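Local coordinates for protein chitinase (Paenibacillus sp. FPU-7, PDB 5GZT) that probably hydrolyses internal beta-1,4 linkages of chitin and chitodextrins at random, using two glycosyl hydrolase family 18 domains, at residues B[869-874]-B[916-921]; B[938-943]-B[962-967]; B[134-139]-B[152-157]. One frame throughout, in Å; residues are numbered along the deposited sequence.

Contact 1: residues B[869-874]-B[916-921]; sequences ETREEL and TALLKL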
loop_
_atom_site.group_PDB
_atom_site.type_symbol
_atom_site.label_atom_id
_atom_site.label_comp_id
_atom_site.label_asym_id
_atom_site.label_seq_id
_atom_site.Cartn_x
_atom_site.Cartn_y
_atom_site.Cartn_z
ATOM N N GLU B 869 -13.109 -32.072 -46.642
ATOM C CA GLU B 869 -12.498 -32.878 -47.668
ATOM C C GLU B 869 -11.008 -32.921 -47.460
ATOM O O GLU B 869 -10.423 -33.935 -47.641
ATOM C CB GLU B 869 -12.792 -32.310 -49.095
ATOM C CG GLU B 869 -14.223 -32.538 -49.535
ATOM C CD GLU B 869 -15.237 -31.455 -49.073
ATOM O OE1 GLU B 869 -14.920 -30.491 -48.310
ATOM O OE2 GLU B 869 -16.402 -31.590 -49.514
ATOM N N THR B 870 -10.396 -31.811 -47.125
ATOM C CA THR B 870 -8.913 -31.822 -46.957
ATOM C C THR B 870 -8.516 -32.589 -45.691
ATOM O O THR B 870 -7.477 -33.281 -45.658
ATOM C CB THR B 870 -8.348 -30.424 -46.933
ATOM O OG1 THR B 870 -9.027 -29.634 -45.970
ATOM C CG2 THR B 870 -8.558 -29.748 -48.307
ATOM N N ARG B 871 -9.346 -32.493 -44.663
ATOM C CA ARG B 871 -9.086 -33.195 -43.370
ATOM C C ARG B 871 -9.119 -34.707 -43.604
ATOM O O ARG B 871 -8.215 -35.433 -43.215
ATOM C CB ARG B 871 -10.150 -32.766 -42.313
ATOM C CG ARG B 871 -9.982 -31.323 -41.964
ATOM C CD ARG B 871 -10.693 -30.854 -40.754
ATOM N NE ARG B 871 -12.119 -30.719 -40.923
ATOM C CZ ARG B 871 -12.810 -29.597 -41.172
ATOM N NH1 ARG B 871 -12.249 -28.470 -41.350
ATOM N NH2 ARG B 871 -14.146 -29.645 -41.209
ATOM N N GLU B 872 -10.151 -35.135 -44.317
ATOM C CA GLU B 872 -10.331 -36.480 -44.760
ATOM C C GLU B 872 -9.123 -37.008 -45.530
ATOM O O GLU B 872 -8.563 -38.081 -45.207
ATOM C CB GLU B 872 -11.647 -36.561 -45.585
ATOM C CG GLU B 872 -11.920 -37.906 -46.243
ATOM C CD GLU B 872 -12.501 -38.893 -45.255
ATOM O OE1 GLU B 872 -12.981 -38.407 -44.171
ATOM O OE2 GLU B 872 -12.480 -40.116 -45.596
ATOM N N GLU B 873 -8.692 -36.244 -46.515
ATOM C CA GLU B 873 -7.568 -36.671 -47.293
ATOM C C GLU B 873 -6.253 -36.770 -46.465
ATOM O O GLU B 873 -5.495 -37.759 -46.566
ATOM C CB GLU B 873 -7.372 -35.670 -48.440
ATOM C CG GLU B 873 -6.296 -36.115 -49.362
ATOM C CD GLU B 873 -6.088 -35.154 -50.534
ATOM O OE1 GLU B 873 -6.530 -33.954 -50.482
ATOM O OE2 GLU B 873 -5.459 -35.684 -51.491
ATOM N N LEU B 874 -5.995 -35.782 -45.633
ATOM C CA LEU B 874 -4.792 -35.805 -44.801
ATOM C C LEU B 874 -4.896 -36.999 -43.815
ATOM O O LEU B 874 -3.951 -37.778 -43.652
ATOM C CB LEU B 874 -4.558 -34.461 -44.046
ATOM C CG LEU B 874 -3.231 -34.523 -43.237
ATOM C CD1 LEU B 874 -2.082 -34.347 -44.175
ATOM C CD2 LEU B 874 -3.127 -33.494 -42.116
ATOM N N THR B 916 -9.308 -28.283 -34.084
ATOM C CA THR B 916 -10.227 -29.094 -33.286
ATOM C C THR B 916 -10.913 -30.098 -34.245
ATOM O O THR B 916 -11.072 -31.310 -33.930
ATOM C CB THR B 916 -11.242 -28.178 -32.612
ATOM O OG1 THR B 916 -10.517 -27.284 -31.756
ATOM C CG2 THR B 916 -12.326 -28.998 -31.864
ATOM N N ALA B 917 -11.358 -29.627 -35.410
ATOM C CA ALA B 917 -12.065 -30.550 -36.356
ATOM C C ALA B 917 -11.108 -31.567 -36.931
ATOM O O ALA B 917 -11.485 -32.744 -37.123
ATOM C CB ALA B 917 -12.805 -29.732 -37.481
ATOM N N LEU B 918 -9.858 -31.168 -37.109
ATOM C CA LEU B 918 -8.806 -32.080 -37.583
ATOM C C LEU B 918 -8.541 -33.236 -36.604
ATOM O O LEU B 918 -8.512 -34.382 -36.981
ATOM C CB LEU B 918 -7.534 -31.312 -37.892
ATOM C CG LEU B 918 -6.440 -32.171 -38.514
ATOM C CD1 LEU B 918 -6.714 -32.505 -39.952
ATOM C CD2 LEU B 918 -5.139 -31.425 -38.488
ATOM N N LEU B 919 -8.370 -32.896 -35.343
ATOM C CA LEU B 919 -8.155 -33.875 -34.266
ATOM C C LEU B 919 -9.343 -34.738 -34.098
ATOM O O LEU B 919 -9.215 -35.967 -33.936
ATOM C CB LEU B 919 -7.777 -33.165 -32.966
ATOM C CG LEU B 919 -6.408 -32.508 -33.046
ATOM C CD1 LEU B 919 -6.109 -31.660 -31.826
ATOM C CD2 LEU B 919 -5.287 -33.511 -33.287
ATOM N N LYS B 920 -10.542 -34.144 -34.148
ATOM C CA LYS B 920 -11.751 -34.937 -34.016
ATOM C C LYS B 920 -11.802 -36.011 -35.123
ATOM O O LYS B 920 -12.194 -37.184 -34.897
ATOM C CB LYS B 920 -13.003 -34.046 -34.123
ATOM C CG LYS B 920 -14.309 -34.782 -34.120
ATOM C CD LYS B 920 -15.489 -33.830 -34.334
ATOM C CE LYS B 920 -16.758 -34.647 -34.096
ATOM N NZ LYS B 920 -17.800 -33.596 -34.063
ATOM N N LEU B 921 -11.479 -35.597 -36.337
ATOM C CA LEU B 921 -11.560 -36.544 -37.500
ATOM C C LEU B 921 -10.453 -37.590 -37.358
ATOM O O LEU B 921 -10.674 -38.785 -37.587
ATOM C CB LEU B 921 -11.444 -35.806 -38.816
ATOM C CG LEU B 921 -11.517 -36.789 -40.005
ATOM C CD1 LEU B 921 -12.925 -37.352 -40.060
ATOM C CD2 LEU B 921 -11.333 -36.017 -41.294
#
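Arg871 and Ala917 meet flat group to methyl: the guanidinium lies with one face against Ala917 CB, which stands over the centre of the plane. The closest atom is Arg871 NE, 3.6 Å from Ala917 CB. With CG anti to the carbonyl carbon (chi1 -67°) the chain sets out across the interface, and the bend at chi3 (-74°) helps bring the guanidinium over the methyl. Arg871 CD passes 3.8 Å from Leu918 N, and Arg871 CG lies 4.0 Å from Leu918 CD1, the two side chains meeting at a slant. Leu921, one turn further along its helix, pushes its CD2 branch against the opposite backbone, 3.4 Å from Glu872 N, and the same methyl sits 3.6 Å from Arg871 CB. Glu872 starts away from the other helix but bends back at chi2, crossing Leu921 at about a right angle, and OE1 forms a salt bridge with Lys925, further along helix 911-933. Arg871 NH1 bonds to Ala865 O; between the two segments the contact is van der Waals packing. An exchange of Arg871 for alanine would probably uncover the Ala917 methyl and leave the Ala865 carbonyl without this donor. Deeper in, Leu874 CD2 touches Leu918 CD1 at 4.3 Å. The axes of the two segments approach to 9.8 Å and cross at -44°. Both helices belong to the outer layer of the second family 18 TIM barrel: 868-884 and 911-933 flank strand 889-893 in the chain. Leu918 rests on Leu892 of that strand and on Phe861 of helix 861-864, which also takes Leu874 through Ala864.

Contact 2: residues B[938-943]-B[962-967]; sequences ELAIAS and LDYMSV
Glu938 leans across to Asp963 and Tyr964, and its chain stays in contact all the way out. CB starts 3.6 Å from Asp963 OD1. CG, anti to the carbonyl carbon (chi1 -72°), passes 3.8 Å from Asp963 CG, and the extended chain then carries the carboxylate to the tyrosine. There Glu938 OE1 accepts a hydrogen bond from Tyr964 OH at 2.7 Å on its syn side, 24° out of the carboxylate plane; it lies at the edge of the ring and near its plane, the carboxylate standing 79° to the ring. Glu938 OE2 receives a water at 2.6 Å and is also bonded to His790. The same water donates to Asp963 OD2, which is also bonded to Tyr936 OH. The two carboxylates are stacked, and the shared water is likely to ease their repulsion. Asp963 OD1 in turn accepts Leu939 N at 3.0 Å, while Asp963 N bonds back to Leu939 O. Further along, Ser966 N to Ile941 O, 2.8 Å, and Ser943 N to Ser966 O continue the parallel pairing. On the face carrying Ile941, its CG1 lies 3.9 Å from Leu962 CD1 and beside Met965 CG; on the other, Ala940 CB sits 3.5 Å from Tyr964 CE1. These are consecutive strands of the second TIM barrel. Strand 889-893 pairs with 938-943 on its other edge and strand 1015-1020 with 964-967. Tyr964 points inward to Ile765, Leu767 and Leu850, whereas Leu939 and Ile941 pack on helix 911-933 and Met965 and Val967 on helix 998-1007.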
loop_
_atom_site.group_PDB
_atom_site.type_symbol
_atom_site.label_atom_id
_atom_site.label_comp_id
_atom_site.label_asym_id
_atom_site.label_seq_id
_atom_site.Cartn_x
_atom_site.Cartn_y
_atom_site.Cartn_z
ATOM N N GLU B 938 -2.809 -44.584 -30.709
ATOM C CA GLU B 938 -2.773 -43.312 -29.985
ATOM C C GLU B 938 -2.842 -42.182 -30.957
ATOM O O GLU B 938 -2.365 -42.281 -32.109
ATOM C CB GLU B 938 -1.436 -43.176 -29.178
ATOM C CG GLU B 938 -1.322 -44.082 -27.963
ATOM C CD GLU B 938 -0.090 -43.775 -27.116
ATOM O OE1 GLU B 938 0.738 -42.971 -27.523
ATOM O OE2 GLU B 938 -0.011 -44.346 -25.970
ATOM N N LEU B 939 -3.364 -41.081 -30.472
ATOM C CA LEU B 939 -3.283 -39.767 -31.110
ATOM C C LEU B 939 -2.798 -38.747 -30.073
ATOM O O LEU B 939 -3.403 -38.656 -28.999
ATOM C CB LEU B 939 -4.652 -39.358 -31.633
ATOM C CG LEU B 939 -4.767 -37.989 -32.314
ATOM C CD1 LEU B 939 -3.958 -38.011 -33.595
ATOM C CD2 LEU B 939 -6.202 -37.649 -32.672
ATOM N N ALA B 940 -1.729 -37.995 -30.366
ATOM C CA ALA B 940 -1.238 -37.013 -29.438
ATOM C C ALA B 940 -0.866 -35.781 -30.245
ATOM O O ALA B 940 -0.892 -35.832 -31.460
ATOM C CB ALA B 940 -0.008 -37.560 -28.736
ATOM N N ILE B 941 -0.574 -34.690 -29.564
ATOM C CA ILE B 941 0.062 -33.547 -30.175
ATOM C C ILE B 941 1.209 -33.104 -29.334
ATOM O O ILE B 941 1.338 -33.529 -28.161
ATOM C CB ILE B 941 -0.855 -32.328 -30.267
ATOM C CG1 ILE B 941 -1.280 -31.836 -28.848
ATOM C CG2 ILE B 941 -2.103 -32.723 -31.005
ATOM C CD1 ILE B 941 -2.169 -30.559 -28.969
ATOM N N ALA B 942 2.073 -32.323 -29.952
ATOM C CA ALA B 942 3.024 -31.470 -29.225
ATOM C C ALA B 942 2.468 -30.108 -29.209
ATOM O O ALA B 942 1.962 -29.670 -30.218
ATOM C CB ALA B 942 4.345 -31.407 -29.908
ATOM N N SER B 943 2.589 -29.412 -28.077
ATOM C CA SER B 943 1.977 -28.117 -27.847
ATOM C C SER B 943 2.951 -27.145 -27.168
ATOM O O SER B 943 3.997 -27.537 -26.616
ATOM C CB SER B 943 0.678 -28.286 -27.041
ATOM O OG SER B 943 0.926 -28.842 -25.751
ATOM N N LEU B 962 -7.351 -36.871 -27.541
ATOM C CA LEU B 962 -5.950 -37.055 -27.376
ATOM C C LEU B 962 -5.587 -38.009 -26.269
ATOM O O LEU B 962 -6.210 -38.008 -25.209
ATOM C CB LEU B 962 -5.241 -35.728 -27.074
ATOM C CG LEU B 962 -5.408 -34.718 -28.260
ATOM C CD1 LEU B 962 -4.742 -33.421 -27.873
ATOM C CD2 LEU B 962 -4.841 -35.231 -29.541
ATOM N N ASP B 963 -4.587 -38.859 -26.469
ATOM C CA ASP B 963 -4.033 -39.604 -25.374
ATOM C C ASP B 963 -3.269 -38.687 -24.407
ATOM O O ASP B 963 -3.311 -38.874 -23.231
ATOM C CB ASP B 963 -3.144 -40.724 -25.899
ATOM C CG ASP B 963 -3.954 -41.798 -26.564
ATOM O OD1 ASP B 963 -4.355 -41.596 -27.712
ATOM O OD2 ASP B 963 -4.279 -42.805 -25.919
ATOM N N TYR B 964 -2.573 -37.689 -24.920
ATOM C CA TYR B 964 -1.881 -36.711 -24.095
ATOM C C TYR B 964 -1.450 -35.598 -25.038
ATOM O O TYR B 964 -1.454 -35.785 -26.315
ATOM C CB TYR B 964 -0.647 -37.346 -23.335
ATOM C CG TYR B 964 0.149 -38.290 -24.241
ATOM C CD1 TYR B 964 1.155 -37.819 -25.024
ATOM C CD2 TYR B 964 -0.159 -39.604 -24.358
ATOM C CE1 TYR B 964 1.803 -38.640 -25.934
ATOM C CE2 TYR B 964 0.553 -40.435 -25.206
ATOM C CZ TYR B 964 1.509 -39.960 -25.996
ATOM O OH TYR B 964 2.204 -40.753 -26.933
ATOM N N MET B 965 -1.014 -34.488 -24.437
ATOM C CA MET B 965 -0.326 -33.360 -25.097
ATOM C C MET B 965 1.091 -33.365 -24.574
ATOM O O MET B 965 1.245 -33.333 -23.351
ATOM C CB MET B 965 -0.990 -32.031 -24.705
ATOM C CG MET B 965 -2.464 -32.019 -25.030
ATOM S SD MET B 965 -3.093 -30.442 -24.471
ATOM C CE MET B 965 -4.808 -30.688 -24.870
ATOM N N SER B 966 2.101 -33.409 -25.442
ATOM C CA SER B 966 3.498 -33.324 -25.045
ATOM C C SER B 966 3.820 -31.849 -25.009
ATOM O O SER B 966 3.925 -31.213 -26.089
ATOM C CB SER B 966 4.394 -34.091 -26.026
ATOM O OG SER B 966 4.182 -35.500 -25.941
ATOM N N VAL B 967 3.805 -31.227 -23.797
ATOM C CA VAL B 967 3.899 -29.806 -23.724
ATOM C C VAL B 967 5.404 -29.446 -23.709
ATOM O O VAL B 967 6.227 -29.983 -22.907
ATOM C CB VAL B 967 3.225 -29.209 -22.461
ATOM C CG1 VAL B 967 3.189 -27.660 -22.495
ATOM C CG2 VAL B 967 1.835 -29.760 -22.335
HETATM O O HOH W 1 -1.976 -43.919 -24.325
#

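Contact 3: residues B[134-139]-B[152-157]; sequences TAVVNL and KTEGIA
A ladder of parallel backbone bonds joins two successive rungs near the C-terminal end of a parallel beta-helix. Ala135 N bonds to Lys152 O, Glu154 N to Ala135 O and Val137 N to Glu154 O, all at 2.7 to 2.9 Å. On one face Lys152 bends near its end to bring NZ back to Thr134 OG1, a 2.9 Å hydrogen bond. In Thr134, OG1 sits beside the backbone N (chi1 -59°), which turns CG2 anti to that N and sets it 3.7 Å from Glu154 OE1. In this solenoid each strand stacks on the equivalent one a coil earlier: strand 131-137 pairs with 114-120 on its other edge, through Leu118 and Leu120, and 152-154 is the outermost strand of this sheet within the chain. Past it the chain turns at Gly155, whose positive phi (98°) favours glycine and where a side chain would run into Val137 O. That carbonyl is taken by Ala157 N at 3.0 Å. Beside it Val137 CG1 packs 4.0 Å from Ala157 CB, and Ile156 CG2 reaches Leu139 N at 3.5 Å.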
loop_
_atom_site.group_PDB
_atom_site.type_symbol
_atom_site.label_atom_id
_atom_site.label_comp_id
_atom_site.label_asym_id
_atom_site.label_seq_id
_atom_site.Cartn_x
_atom_site.Cartn_y
_atom_site.Cartn_z
ATOM N N THR B 134 -16.541 41.053 22.286
ATOM C CA THR B 134 -17.543 40.079 22.866
ATOM C C THR B 134 -18.357 40.735 23.953
ATOM O O THR B 134 -17.734 41.335 24.840
ATOM C CB THR B 134 -16.834 38.843 23.407
ATOM O OG1 THR B 134 -16.136 38.266 22.334
ATOM C CG2 THR B 134 -17.842 37.710 23.974
ATOM N N ALA B 135 -19.701 40.739 23.815
ATOM C CA ALA B 135 -20.582 41.276 24.829
ATOM C C ALA B 135 -21.052 40.027 25.646
ATOM O O ALA B 135 -21.653 39.121 25.077
ATOM C CB ALA B 135 -21.803 41.970 24.236
ATOM N N VAL B 136 -20.792 40.049 26.950
ATOM C CA VAL B 136 -21.190 38.978 27.914
ATOM C C VAL B 136 -22.371 39.559 28.650
ATOM O O VAL B 136 -22.256 40.518 29.426
ATOM C CB VAL B 136 -20.069 38.625 28.838
ATOM C CG1 VAL B 136 -20.531 37.519 29.850
ATOM C CG2 VAL B 136 -18.889 38.087 28.054
ATOM N N VAL B 137 -23.529 39.115 28.251
ATOM C CA VAL B 137 -24.786 39.671 28.750
ATOM C C VAL B 137 -25.342 38.649 29.805
ATOM O O VAL B 137 -25.978 37.650 29.487
ATOM C CB VAL B 137 -25.781 39.823 27.643
ATOM C CG1 VAL B 137 -26.972 40.608 28.131
ATOM C CG2 VAL B 137 -25.120 40.484 26.411
ATOM N N ASN B 138 -25.010 38.909 31.055
ATOM C CA ASN B 138 -25.565 38.120 32.167
ATOM C C ASN B 138 -26.962 38.512 32.400
ATOM O O ASN B 138 -27.492 39.417 31.744
ATOM C CB ASN B 138 -24.690 38.307 33.406
ATOM C CG ASN B 138 -23.298 37.763 33.232
ATOM O OD1 ASN B 138 -22.996 36.743 32.552
ATOM N ND2 ASN B 138 -22.398 38.419 33.930
ATOM N N LEU B 139 -27.663 37.809 33.312
ATOM C CA LEU B 139 -29.076 38.029 33.487
ATOM C C LEU B 139 -29.410 39.455 33.729
ATOM O O LEU B 139 -30.427 39.947 33.235
ATOM C CB LEU B 139 -29.570 37.200 34.668
ATOM C CG LEU B 139 -31.023 37.279 35.061
ATOM C CD1 LEU B 139 -31.855 36.775 33.902
ATOM C CD2 LEU B 139 -31.165 36.380 36.319
ATOM N N LYS B 152 -19.219 39.453 18.820
ATOM C CA LYS B 152 -19.950 38.251 19.337
ATOM C C LYS B 152 -20.663 38.578 20.655
ATOM O O LYS B 152 -20.206 39.463 21.407
ATOM C CB LYS B 152 -19.030 37.087 19.606
ATOM C CG LYS B 152 -18.194 36.630 18.417
ATOM C CD LYS B 152 -17.181 35.581 18.856
ATOM C CE LYS B 152 -16.031 36.151 19.685
ATOM N NZ LYS B 152 -16.010 35.655 21.112
ATOM N N THR B 153 -21.774 37.899 20.913
ATOM C CA THR B 153 -22.519 38.049 22.190
ATOM C C THR B 153 -22.585 36.670 22.857
ATOM O O THR B 153 -22.869 35.654 22.184
ATOM C CB THR B 153 -23.954 38.521 22.019
ATOM O OG1 THR B 153 -24.691 37.461 21.408
ATOM C CG2 THR B 153 -24.041 39.727 21.204
ATOM N N GLU B 154 -22.272 36.646 24.150
ATOM C CA GLU B 154 -22.397 35.450 24.972
ATOM C C GLU B 154 -23.300 35.772 26.209
ATOM O O GLU B 154 -23.789 36.891 26.371
ATOM C CB GLU B 154 -21.034 35.032 25.463
ATOM C CG GLU B 154 -20.156 34.444 24.384
ATOM C CD GLU B 154 -18.722 34.235 24.839
ATOM O OE1 GLU B 154 -18.339 34.672 25.950
ATOM O OE2 GLU B 154 -17.978 33.608 24.072
ATOM N N GLY B 155 -23.512 34.761 27.047
ATOM C CA GLY B 155 -24.152 34.917 28.365
ATOM C C GLY B 155 -25.577 34.573 28.284
ATOM O O GLY B 155 -26.127 34.491 27.197
ATOM N N ILE B 156 -26.212 34.365 29.443
ATOM C CA ILE B 156 -27.569 33.835 29.489
ATOM C C ILE B 156 -28.626 34.712 28.865
ATOM O O ILE B 156 -29.680 34.220 28.401
ATOM C CB ILE B 156 -27.945 33.505 30.988
ATOM C CG1 ILE B 156 -29.062 32.490 31.062
ATOM C CG2 ILE B 156 -28.339 34.757 31.776
ATOM C CD1 ILE B 156 -29.358 32.078 32.511
ATOM N N ALA B 157 -28.437 36.029 28.862
ATOM C CA ALA B 157 -29.469 36.918 28.324
ATOM C C ALA B 157 -29.091 37.504 26.891
ATOM O O ALA B 157 -29.648 38.554 26.462
ATOM C CB ALA B 157 -29.752 38.034 29.317
#

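Contacts 1 and 2 are neighbouring layers of one TIM barrel, their centres about 16 Å apart. Leu919 of helix 911-933 joins them, its CD2 packing on Ile941 CG2 at 4.0 Å, and the chain runs from that helix by a short connection into strand 938-943. Strand 889-893, which both contacts adjoin, runs through the acidic DxxDxDxE motif of family 18, which begins just before it and ends just beyond, and so probably leads to the active site; Asp893 there makes a weak hydrogen bond with Ala942 N. Contact 3 lies on the opposite side of the chain's centre, with centres about 99 Å from contact 1 and 94 Å from contact 2. Its beta-helix also holds the sodium ion, at Glu44, Thr50, Phe52 and Ser72.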